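Local coordinates for protein DNA photolyase (PDB 4U63) that probably repairs cyclobutane pyrimidine dimers in DNA with light, using a flavin-adenine dinucleotide cofactor and a methenyltetrahydrofolate antenna chromophore, at residues Leu74-Ala79 against Lys207-Lys212; Leu150-Ser155 against Trp299-Tyr304; Ile373-Ile378 against Gly481-Arg486. All coordinates share one frame; numbering follows the deposited sequence.

From the N terminus the chain first builds a five-stranded parallel sheet flanked by helices, then crosses a long linker into the helical flavin-binding part. Residues 74-79, on a helix of the first part, wait for the linker segment 207-212, which closes contact 1. Before that loop shuts, 150-155 has already left the last strand, 142-146, and it meets 299-304 only after the linker has passed, so contacts 1 and 2 cross along the chain, on opposite sides of its centre. Contact 2 joins the two parts beside the adenine end of FAD. Contact 3 follows in series, bringing the C-terminal helix 480-495 back to the end of helix 362-375, about 34 Å from contact 2 between centres.

Contact 1. Residues Leu74-Ala79 against Lys207-Lys212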
loop_
_atom_site.group_PDB
_atom_site.type_symbol
_atom_site.label_atom_id
_atom_site.label_comp_id
_atom_site.label_asym_id
_atom_site.label_seq_id
_atom_site.Cartn_x
_atom_site.Cartn_y
_atom_site.Cartn_z
ATOM N N LEU A 74 6.731 -8.972 -4.321
ATOM C CA LEU A 74 8.028 -8.568 -4.855
ATOM C C LEU A 74 8.630 -9.617 -5.768
ATOM O O LEU A 74 9.179 -9.282 -6.809
ATOM C CB LEU A 74 9.012 -8.246 -3.731
ATOM C CG LEU A 74 10.436 -7.868 -4.177
ATOM C CD1 LEU A 74 10.422 -6.558 -4.940
ATOM C CD2 LEU A 74 11.392 -7.771 -2.998
ATOM N N HIS A 75 8.546 -10.885 -5.371
ATOM C CA HIS A 75 9.060 -11.961 -6.208
ATOM C C HIS A 75 8.479 -11.872 -7.621
ATOM O O HIS A 75 9.204 -11.833 -8.622
ATOM C CB HIS A 75 8.708 -13.315 -5.614
ATOM C CG HIS A 75 9.149 -14.464 -6.454
ATOM N ND1 HIS A 75 10.345 -15.119 -6.252
ATOM C CD2 HIS A 75 8.563 -15.067 -7.516
ATOM C CE1 HIS A 75 10.473 -16.079 -7.147
ATOM N NE2 HIS A 75 9.405 -16.069 -7.927
ATOM N N HIS A 76 7.160 -11.842 -7.691
ATOM C CA HIS A 76 6.480 -11.822 -8.983
ATOM C C HIS A 76 6.719 -10.522 -9.735
ATOM O O HIS A 76 6.853 -10.535 -10.952
ATOM C CB HIS A 76 5.002 -12.081 -8.793
ATOM C CG HIS A 76 4.718 -13.473 -8.355
ATOM N ND1 HIS A 76 5.006 -14.563 -9.142
ATOM C CD2 HIS A 76 4.181 -13.961 -7.218
ATOM C CE1 HIS A 76 4.659 -15.665 -8.510
ATOM N NE2 HIS A 76 4.149 -15.328 -7.341
ATOM N N SER A 77 6.791 -9.416 -9.006
ATOM C CA SER A 77 7.094 -8.130 -9.602
ATOM C C SER A 77 8.479 -8.119 -10.253
ATOM O O SER A 77 8.630 -7.643 -11.365
ATOM C CB SER A 77 7.003 -7.012 -8.567
ATOM O OG SER A 77 7.046 -5.761 -9.223
ATOM N N LEU A 78 9.481 -8.639 -9.546
ATOM C CA LEU A 78 10.846 -8.727 -10.085
ATOM C C LEU A 78 10.935 -9.673 -11.285
ATOM O O LEU A 78 11.620 -9.377 -12.265
ATOM C CB LEU A 78 11.830 -9.146 -8.995
ATOM C CG LEU A 78 12.086 -8.089 -7.918
ATOM C CD1 LEU A 78 12.898 -8.703 -6.787
ATOM C CD2 LEU A 78 12.797 -6.871 -8.487
ATOM N N ALA A 79 10.230 -10.795 -11.218
ATOM C CA ALA A 79 10.171 -11.702 -12.355
ATOM C C ALA A 79 9.570 -11.002 -13.577
ATOM O O ALA A 79 10.094 -11.118 -14.683
ATOM C CB ALA A 79 9.372 -12.944 -12.011
ATOM N N LYS A 207 14.267 -16.495 -1.470
ATOM C CA LYS A 207 13.274 -17.095 -0.562
ATOM C C LYS A 207 12.090 -16.155 -0.294
ATOM O O LYS A 207 11.608 -16.038 0.833
ATOM C CB LYS A 207 13.942 -17.512 0.765
ATOM C CG LYS A 207 15.149 -18.434 0.606
ATOM C CD LYS A 207 15.851 -18.652 1.938
ATOM C CE LYS A 207 17.074 -19.545 1.776
ATOM N NZ LYS A 207 17.666 -19.958 3.083
ATOM N N LEU A 208 11.627 -15.480 -1.341
ATOM C CA LEU A 208 10.536 -14.537 -1.201
ATOM C C LEU A 208 9.178 -15.209 -1.214
ATOM O O LEU A 208 8.224 -14.647 -0.689
ATOM C CB LEU A 208 10.603 -13.478 -2.296
ATOM C CG LEU A 208 11.795 -12.526 -2.240
ATOM C CD1 LEU A 208 11.861 -11.717 -3.523
ATOM C CD2 LEU A 208 11.710 -11.609 -1.034
ATOM N N LEU A 209 9.083 -16.399 -1.807
ATOM C CA LEU A 209 7.799 -17.086 -1.937
ATOM C C LEU A 209 7.514 -18.037 -0.779
ATOM O O LEU A 209 8.446 -18.574 -0.176
ATOM C CB LEU A 209 7.739 -17.884 -3.238
ATOM C CG LEU A 209 7.709 -17.130 -4.562
ATOM C CD1 LEU A 209 7.586 -18.148 -5.689
ATOM C CD2 LEU A 209 6.580 -16.106 -4.616
ATOM N N PRO A 210 6.213 -18.252 -0.466
ATOM C CA PRO A 210 5.850 -19.345 0.436
ATOM C C PRO A 210 6.173 -20.686 -0.215
ATOM O O PRO A 210 6.168 -20.787 -1.444
ATOM C CB PRO A 210 4.331 -19.199 0.600
ATOM C CG PRO A 210 3.997 -17.835 0.115
ATOM C CD PRO A 210 5.041 -17.455 -0.875
ATOM N N THR A 211 6.449 -21.700 0.594
ATOM C CA THR A 211 6.755 -23.027 0.071
ATOM C C THR A 211 5.651 -24.000 0.475
ATOM O O THR A 211 4.748 -24.277 -0.320
ATOM C CB THR A 211 8.151 -23.498 0.527
ATOM O OG1 THR A 211 8.213 -23.550 1.958
ATOM C CG2 THR A 211 9.226 -22.548 0.007
ATOM N N LYS A 212 5.716 -24.499 1.708
ATOM C CA LYS A 212 4.726 -25.431 2.232
ATOM C C LYS A 212 4.364 -24.979 3.647
ATOM O O LYS A 212 5.240 -24.947 4.500
ATOM C CB LYS A 212 5.300 -26.847 2.262
HETATM O O HOH W 1 12.316 -15.623 -4.357
#
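The backbones come nearest at His75 and Leu208, whose CA atoms are 5.8 Å apart, where an irregular segment of the linker passes a surface turn of helix 68-87. Leu209 lies on the imidazole of His75: its CG sits over the middle of the ring, 3.6 Å from the centroid and 10° off the normal, a CH-pi contact made face-on. The two methyls spread from there, Leu209 CD1 reaching His75 NE2 at 3.6 Å while CD2 lies near His75 CG and CB. A branched side chain suits this place because its three carbons can cover a flat ring together. CD2 also touches the neighbouring imidazole, 3.7 Å from His76 NE2, so Leu209 spans two successive histidines. The ring of His75 is carried out toward the linker because its CG stands anti to the backbone N (chi1 177°). In the ring plane, ND1 is 2.8 Å from a water that also accepts the backbone N-H of Leu208, and this bridge ties the polar edge of the imidazole to the loop backbone. Deeper in, Leu208 turns its CB against His75 CB at 3.8 Å, and its CD1 meets Leu74 CD2 at 4.0 Å, a purely apolar contact suited to two buried leucines. Leu74 continues inward onto Tyr57 of strand 53-59, whereas Leu209 and Pro210 rest on Trp72 of helix 68-87; the linker is thereby laid along the outer side of a helix that packs on the parallel sheet of the photolyase alpha/beta domain.

Contact 2. Residues Leu150-Ser155 against Trp299-Tyr304; sequences LLHEPS and WREFCY. With FAD (flavin-adenine dinucleotide), chain C.
Glu301 leaves its helix with CG anti to the carbonyl carbon and then bends at chi2 (-71°), which folds the carboxylate back to face the loop; His152 meets it by holding CG between its own backbone N and carbonyl carbon (chi1 90°). His152 ND1 donates to Glu301 OE1 over 2.7 Å, nearly straight at 173°. This bond lies in the ring plane and uses the anti lone pair of OE1, with the carboxylate turned steeply against the ring. His152 N also donates to Glu301 OE1, at 3.1 Å, from above the carboxylate plane. Leu151 N donates to Glu301 OE2 over 2.8 Å, from the syn side but tilted out of that plane. Three donors therefore hold this buried carboxylate and fix its rotation, an arrangement that would favour the charged form. Glutamate is suited to the place because its two oxygens can take up successive N-H groups of a loop. Leu150 adds an apolar contact, its CD2 lying 3.7 Å from Tyr304 CG in an off-centre CH-pi approach to the ring. Tyr304 OH bonds to Asp395, and His152 NE2 to His305. Helix 287-309 thus faces two ways: Trp299, Arg300 and Cys303 touch the adenine of the flavin cofactor, while Glu301 receives the loop after strand 142-146, with Pro271 of helix 271-276 packing on Leu151 and Glu301.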
loop_
_atom_site.group_PDB
_atom_site.type_symbol
_atom_site.label_atom_id
_atom_site.label_comp_id
_atom_site.label_asym_id
_atom_site.label_seq_id
_atom_site.Cartn_x
_atom_site.Cartn_y
_atom_site.Cartn_z
ATOM N N LEU A 150 4.962 10.358 -6.486
ATOM C CA LEU A 150 3.886 11.225 -6.038
ATOM C C LEU A 150 3.555 12.318 -7.052
ATOM O O LEU A 150 4.420 12.800 -7.781
ATOM C CB LEU A 150 4.294 11.907 -4.719
ATOM C CG LEU A 150 4.632 11.009 -3.524
ATOM C CD1 LEU A 150 5.132 11.838 -2.353
ATOM C CD2 LEU A 150 3.430 10.177 -3.110
ATOM N N LEU A 151 2.296 12.717 -7.063
ATOM C CA LEU A 151 1.824 13.863 -7.838
ATOM C C LEU A 151 2.374 15.182 -7.324
ATOM O O LEU A 151 2.558 16.122 -8.106
ATOM C CB LEU A 151 0.298 13.930 -7.794
ATOM C CG LEU A 151 -0.464 12.766 -8.420
ATOM C CD1 LEU A 151 -1.949 12.916 -8.153
ATOM C CD2 LEU A 151 -0.177 12.704 -9.905
ATOM N N HIS A 152 2.631 15.263 -6.022
ATOM C CA HIS A 152 3.135 16.514 -5.411
ATOM C C HIS A 152 4.494 16.273 -4.782
ATOM O O HIS A 152 4.907 15.129 -4.591
ATOM C CB HIS A 152 2.124 17.064 -4.386
ATOM C CG HIS A 152 2.320 16.555 -2.991
ATOM N ND1 HIS A 152 2.006 15.270 -2.619
ATOM C CD2 HIS A 152 2.792 17.164 -1.875
ATOM C CE1 HIS A 152 2.281 15.099 -1.341
ATOM N NE2 HIS A 152 2.758 16.232 -0.865
ATOM N N GLU A 153 5.179 17.368 -4.461
ATOM C CA GLU A 153 6.477 17.333 -3.818
ATOM C C GLU A 153 6.256 17.700 -2.352
ATOM O O GLU A 153 5.995 18.851 -2.059
ATOM C CB GLU A 153 7.440 18.316 -4.500
ATOM C CG GLU A 153 8.149 17.760 -5.736
ATOM C CD GLU A 153 9.290 16.779 -5.409
ATOM O OE1 GLU A 153 10.050 17.015 -4.447
ATOM O OE2 GLU A 153 9.446 15.772 -6.121
ATOM N N PRO A 154 6.318 16.704 -1.435
ATOM C CA PRO A 154 5.959 17.040 -0.048
ATOM C C PRO A 154 6.848 18.081 0.614
ATOM O O PRO A 154 6.375 18.788 1.484
ATOM C CB PRO A 154 6.059 15.702 0.705
ATOM C CG PRO A 154 6.715 14.748 -0.212
ATOM C CD PRO A 154 6.550 15.252 -1.607
ATOM N N SER A 155 8.107 18.180 0.191
ATOM C CA SER A 155 9.029 19.134 0.803
ATOM C C SER A 155 8.837 20.564 0.291
ATOM O O SER A 155 9.381 21.495 0.866
ATOM C CB SER A 155 10.481 18.704 0.584
ATOM O OG SER A 155 10.873 18.867 -0.762
ATOM N N TRP A 299 -5.774 11.075 -1.342
ATOM C CA TRP A 299 -5.583 10.560 0.035
ATOM C C TRP A 299 -4.212 9.876 0.187
ATOM O O TRP A 299 -3.555 10.043 1.202
ATOM C CB TRP A 299 -6.707 9.624 0.492
ATOM C CG TRP A 299 -7.894 10.357 1.040
ATOM C CD1 TRP A 299 -9.056 10.625 0.397
ATOM C CD2 TRP A 299 -8.017 10.948 2.349
ATOM N NE1 TRP A 299 -9.908 11.321 1.213
ATOM C CE2 TRP A 299 -9.292 11.542 2.417
ATOM C CE3 TRP A 299 -7.177 11.022 3.472
ATOM C CZ2 TRP A 299 -9.755 12.200 3.555
ATOM C CZ3 TRP A 299 -7.643 11.694 4.609
ATOM C CH2 TRP A 299 -8.918 12.270 4.637
ATOM N N ARG A 300 -3.781 9.133 -0.827
ATOM C CA ARG A 300 -2.419 8.565 -0.829
ATOM C C ARG A 300 -1.365 9.682 -0.740
ATOM O O ARG A 300 -0.443 9.621 0.086
ATOM C CB ARG A 300 -2.197 7.663 -2.056
ATOM C CG ARG A 300 -0.761 7.184 -2.256
ATOM C CD ARG A 300 -0.669 6.156 -3.379
ATOM N NE ARG A 300 0.718 5.784 -3.678
ATOM C CZ ARG A 300 1.550 6.452 -4.477
ATOM N NH1 ARG A 300 1.166 7.563 -5.123
ATOM N NH2 ARG A 300 2.787 6.002 -4.652
ATOM N N GLU A 301 -1.533 10.712 -1.572
ATOM C CA GLU A 301 -0.653 11.890 -1.537
ATOM C C GLU A 301 -0.593 12.499 -0.148
ATOM O O GLU A 301 0.491 12.819 0.367
ATOM C CB GLU A 301 -1.138 12.952 -2.521
ATOM C CG GLU A 301 -1.114 12.514 -3.980
ATOM C CD GLU A 301 0.286 12.403 -4.542
ATOM O OE1 GLU A 301 1.153 13.274 -4.243
ATOM O OE2 GLU A 301 0.522 11.442 -5.304
ATOM N N PHE A 302 -1.768 12.670 0.455
ATOM C CA PHE A 302 -1.866 13.306 1.755
ATOM C C PHE A 302 -1.156 12.479 2.826
ATOM O O PHE A 302 -0.482 13.035 3.695
ATOM C CB PHE A 302 -3.334 13.527 2.111
ATOM C CG PHE A 302 -3.554 14.345 3.347
ATOM C CD1 PHE A 302 -2.945 15.592 3.501
ATOM C CD2 PHE A 302 -4.416 13.891 4.362
ATOM C CE1 PHE A 302 -3.161 16.354 4.649
ATOM C CE2 PHE A 302 -4.638 14.656 5.496
ATOM C CZ PHE A 302 -4.005 15.892 5.643
ATOM N N CYS A 303 -1.301 11.154 2.764
ATOM C CA CYS A 303 -0.597 10.278 3.713
ATOM C C CYS A 303 0.922 10.478 3.631
ATOM O O CYS A 303 1.608 10.547 4.668
ATOM C CB CYS A 303 -0.973 8.814 3.484
ATOM S SG CYS A 303 -2.684 8.429 3.933
ATOM N N TYR A 304 1.447 10.580 2.405
ATOM C CA TYR A 304 2.876 10.851 2.203
ATOM C C TYR A 304 3.272 12.255 2.692
ATOM O O TYR A 304 4.369 12.439 3.215
ATOM C CB TYR A 304 3.291 10.618 0.743
ATOM C CG TYR A 304 3.647 9.177 0.472
ATOM C CD1 TYR A 304 4.944 8.721 0.665
ATOM C CD2 TYR A 304 2.690 8.261 0.044
ATOM C CE1 TYR A 304 5.282 7.404 0.438
ATOM C CE2 TYR A 304 3.027 6.939 -0.186
ATOM C CZ TYR A 304 4.326 6.523 0.006
ATOM O OH TYR A 304 4.691 5.228 -0.206
HETATM P PA FAD C . -9.599 2.618 -4.606
HETATM O O1A FAD C . -10.885 2.936 -3.913
HETATM O O2A FAD C . -9.645 2.109 -6.008
HETATM O O5B FAD C . -8.680 3.928 -4.473
HETATM C C5B FAD C . -7.647 4.233 -5.416
HETATM C C4B FAD C . -6.306 4.455 -4.733
HETATM O O4B FAD C . -6.366 5.543 -3.812
HETATM C C3B FAD C . -5.837 3.271 -3.920
HETATM O O3B FAD C . -5.257 2.245 -4.742
HETATM C C2B FAD C . -4.864 3.920 -2.961
HETATM O O2B FAD C . -3.582 4.115 -3.562
HETATM C C1B FAD C . -5.497 5.264 -2.703
HETATM N N9A FAD C . -6.322 5.317 -1.475
HETATM C C8A FAD C . -7.641 5.070 -1.397
HETATM N N7A FAD C . -8.096 5.238 -0.138
HETATM C C5A FAD C . -7.047 5.625 0.620
HETATM C C6A FAD C . -6.850 5.956 2.034
HETATM N N6A FAD C . -7.890 5.916 2.891
HETATM N N1A FAD C . -5.599 6.291 2.422
HETATM C C2A FAD C . -4.559 6.318 1.556
HETATM N N3A FAD C . -4.683 6.025 0.245
HETATM C C4A FAD C . -5.881 5.675 -0.262
HETATM N N1 FAD C . -3.704 1.886 1.630
HETATM C C2 FAD C . -2.519 1.509 1.099
HETATM O O2 FAD C . -2.312 1.799 -0.101
HETATM N N3 FAD C . -1.584 0.848 1.827
HETATM C C4 FAD C . -1.780 0.528 3.132
HETATM O O4 FAD C . -0.903 -0.072 3.807
HETATM C C4X FAD C . -3.058 0.901 3.771
HETATM N N5 FAD C . -3.361 0.601 5.068
HETATM C C5X FAD C . -4.547 0.992 5.619
HETATM C C6 FAD C . -4.846 0.715 6.947
HETATM C C7 FAD C . -6.064 1.098 7.517
HETATM C C7M FAD C . -6.372 0.785 8.964
HETATM C C8 FAD C . -7.067 1.810 6.695
HETATM C C8M FAD C . -8.399 2.255 7.259
HETATM C C9 FAD C . -6.780 2.085 5.385
HETATM C C9A FAD C . -5.567 1.717 4.796
HETATM N N10 FAD C . -5.280 2.001 3.428
HETATM C C10 FAD C . -4.034 1.611 2.907
HETATM C "C1'" FAD C . -6.199 2.766 2.576
HETATM C "C2'" FAD C . -7.230 2.046 1.735
HETATM O "O2'" FAD C . -8.007 1.184 2.573
HETATM C "C3'" FAD C . -6.602 1.285 0.584
HETATM O "O3'" FAD C . -5.780 2.141 -0.204
HETATM C "C4'" FAD C . -7.713 0.693 -0.283
HETATM O "O4'" FAD C . -8.387 -0.324 0.454
HETATM C "C5'" FAD C . -7.113 0.113 -1.547
HETATM O "O5'" FAD C . -8.113 -0.465 -2.399
HETATM P P FAD C . -8.275 0.104 -3.892
HETATM O O1P FAD C . -9.310 -0.712 -4.584
HETATM O O2P FAD C . -6.936 0.173 -4.573
HETATM O O3P FAD C . -8.811 1.594 -3.623
#

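Contact 3. Residues Ile373-Ile378 against Gly481-Arg486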
loop_
_atom_site.group_PDB
_atom_site.type_symbol
_atom_site.label_atom_id
_atom_site.label_comp_id
_atom_site.label_asym_id
_atom_site.label_seq_id
_atom_site.Cartn_x
_atom_site.Cartn_y
_atom_site.Cartn_z
ATOM N N ILE A 373 -8.657 -1.185 18.455
ATOM C CA ILE A 373 -8.258 -0.038 19.288
ATOM C C ILE A 373 -9.276 0.248 20.388
ATOM O O ILE A 373 -8.905 0.515 21.541
ATOM C CB ILE A 373 -8.088 1.224 18.399
ATOM C CG1 ILE A 373 -6.929 1.014 17.415
ATOM C CG2 ILE A 373 -7.855 2.487 19.236
ATOM C CD1 ILE A 373 -6.970 1.929 16.215
ATOM N N LYS A 374 -10.557 0.204 20.036
ATOM C CA LYS A 374 -11.615 0.617 20.962
ATOM C C LYS A 374 -12.286 -0.542 21.663
ATOM O O LYS A 374 -12.347 -0.557 22.875
ATOM C CB LYS A 374 -12.613 1.500 20.236
ATOM C CG LYS A 374 -11.898 2.715 19.668
ATOM C CD LYS A 374 -12.825 3.704 19.049
ATOM C CE LYS A 374 -12.046 4.912 18.571
ATOM N NZ LYS A 374 -12.960 5.899 17.975
ATOM N N HIS A 375 -12.775 -1.520 20.917
ATOM C CA HIS A 375 -13.416 -2.679 21.555
ATOM C C HIS A 375 -12.455 -3.565 22.326
ATOM O O HIS A 375 -12.812 -4.038 23.401
ATOM C CB HIS A 375 -14.201 -3.501 20.542
ATOM C CG HIS A 375 -15.494 -2.873 20.163
ATOM N ND1 HIS A 375 -15.565 -1.792 19.314
ATOM C CD2 HIS A 375 -16.764 -3.151 20.530
ATOM C CE1 HIS A 375 -16.823 -1.437 19.165
ATOM N NE2 HIS A 375 -17.570 -2.242 19.891
ATOM N N LEU A 376 -11.246 -3.785 21.800
ATOM C CA LEU A 376 -10.251 -4.607 22.517
ATOM C C LEU A 376 -9.219 -3.777 23.298
ATOM O O LEU A 376 -8.466 -4.323 24.092
ATOM C CB LEU A 376 -9.549 -5.569 21.555
ATOM C CG LEU A 376 -10.484 -6.413 20.687
ATOM C CD1 LEU A 376 -9.685 -7.344 19.786
ATOM C CD2 LEU A 376 -11.456 -7.211 21.550
ATOM N N LEU A 377 -9.196 -2.465 23.072
ATOM C CA LEU A 377 -8.262 -1.565 23.750
ATOM C C LEU A 377 -6.809 -1.998 23.567
ATOM O O LEU A 377 -6.012 -1.960 24.516
ATOM C CB LEU A 377 -8.638 -1.446 25.233
ATOM C CG LEU A 377 -8.464 -0.060 25.838
ATOM C CD1 LEU A 377 -9.430 0.910 25.176
ATOM C CD2 LEU A 377 -8.679 -0.092 27.340
ATOM N N ILE A 378 -6.470 -2.406 22.345
ATOM C CA ILE A 378 -5.127 -2.876 22.022
ATOM C C ILE A 378 -4.398 -1.814 21.222
ATOM O O ILE A 378 -4.982 -1.186 20.333
ATOM C CB ILE A 378 -5.174 -4.196 21.239
ATOM C CG1 ILE A 378 -5.588 -5.332 22.174
ATOM C CG2 ILE A 378 -3.824 -4.511 20.617
ATOM C CD1 ILE A 378 -5.865 -6.628 21.457
ATOM N N GLY A 481 -21.531 -3.134 24.782
ATOM C CA GLY A 481 -21.775 -2.154 25.841
ATOM C C GLY A 481 -20.620 -2.060 26.824
ATOM O O GLY A 481 -20.130 -0.975 27.111
ATOM N N LYS A 482 -20.170 -3.206 27.323
ATOM C CA LYS A 482 -19.053 -3.241 28.282
ATOM C C LYS A 482 -17.756 -2.728 27.640
ATOM O O LYS A 482 -16.972 -2.021 28.280
ATOM C CB LYS A 482 -18.831 -4.661 28.821
ATOM C CG LYS A 482 -20.050 -5.291 29.493
ATOM C CD LYS A 482 -20.049 -5.145 31.002
ATOM C CE LYS A 482 -21.333 -5.706 31.608
ATOM N NZ LYS A 482 -21.572 -7.141 31.266
ATOM N N ALA A 483 -17.531 -3.090 26.380
ATOM C CA ALA A 483 -16.327 -2.657 25.657
ATOM C C ALA A 483 -16.338 -1.148 25.485
ATOM O O ALA A 483 -15.331 -0.477 25.689
ATOM C CB ALA A 483 -16.237 -3.334 24.306
ATOM N N ARG A 484 -17.501 -0.633 25.118
ATOM C CA ARG A 484 -17.706 0.797 24.977
ATOM C C ARG A 484 -17.420 1.538 26.301
ATOM O O ARG A 484 -16.677 2.523 26.307
ATOM C CB ARG A 484 -19.131 1.060 24.488
ATOM C CG ARG A 484 -19.392 2.503 24.156
ATOM C CD ARG A 484 -20.859 2.784 23.900
ATOM N NE ARG A 484 -21.084 4.206 24.099
ATOM C CZ ARG A 484 -20.823 5.162 23.209
ATOM N NH1 ARG A 484 -20.345 4.873 21.998
ATOM N NH2 ARG A 484 -21.059 6.431 23.535
ATOM N N GLU A 485 -17.994 1.056 27.403
ATOM C CA GLU A 485 -17.750 1.647 28.737
ATOM C C GLU A 485 -16.269 1.633 29.102
ATOM O O GLU A 485 -15.740 2.607 29.633
ATOM C CB GLU A 485 -18.518 0.902 29.834
ATOM C CG GLU A 485 -20.018 1.107 29.834
ATOM C CD GLU A 485 -20.732 0.128 30.755
ATOM O OE1 GLU A 485 -20.123 -0.345 31.737
ATOM O OE2 GLU A 485 -21.907 -0.175 30.498
ATOM N N ARG A 486 -15.610 0.512 28.821
ATOM C CA ARG A 486 -14.186 0.360 29.108
ATOM C C ARG A 486 -13.333 1.350 28.312
ATOM O O ARG A 486 -12.422 1.957 28.856
ATOM C CB ARG A 486 -13.746 -1.070 28.809
ATOM C CG ARG A 486 -12.318 -1.393 29.211
ATOM C CD ARG A 486 -12.057 -2.882 29.086
ATOM N NE ARG A 486 -12.194 -3.345 27.703
ATOM C CZ ARG A 486 -12.104 -4.619 27.316
ATOM N NH1 ARG A 486 -11.871 -5.588 28.204
ATOM N NH2 ARG A 486 -12.247 -4.929 26.029
HETATM O O HOH W 2 -12.729 -1.561 25.492
#
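The guanidinium of Arg486 presents its edge to the carbonyl of His375: the group lies with His375 O in its own plane, and Arg486 NH2 donates to that oxygen over 2.8 Å. The bond bends at the hydrogen, to 139°, yet it stays in the carbonyl plane. A turn at chi3 (63°) in an otherwise extended chain swings the guanidinium round to the carbonyl. Arg486 NE, on the same edge as NH2, donates to a water at 2.9 Å, and that water lies 2.8 Å from each of Lys374 O and Ala483 O and links them. The arginine thus bonds directly to His375 O and, through the water, reaches a carbonyl of each segment, a task that suits a long side chain with several N-H groups. Lys374 O and His375 O lie near the C-terminal end of helix 362-375, which widens into a pi-type turn there and is left at Leu377 with positive phi, while Ala483 O belongs to helix 480-495; both helices belong to the flavin-binding part of the photolyase fold. Beside the polar group, Ala483 pushes its CB against His375, 3.6 Å from O and 3.8 Å from CD2, striking the imidazole obliquely. The methyl of Ala483 suits the close approach of the backbones, whose CA atoms are 5.0 Å apart at His375 and Ala483. The imidazole, which stacks on Phe371, bonds through NE2 to His480 at the start of the second helix. Leu377 CD2 flanks the aliphatic stem of Arg486, 4.3 Å from CG.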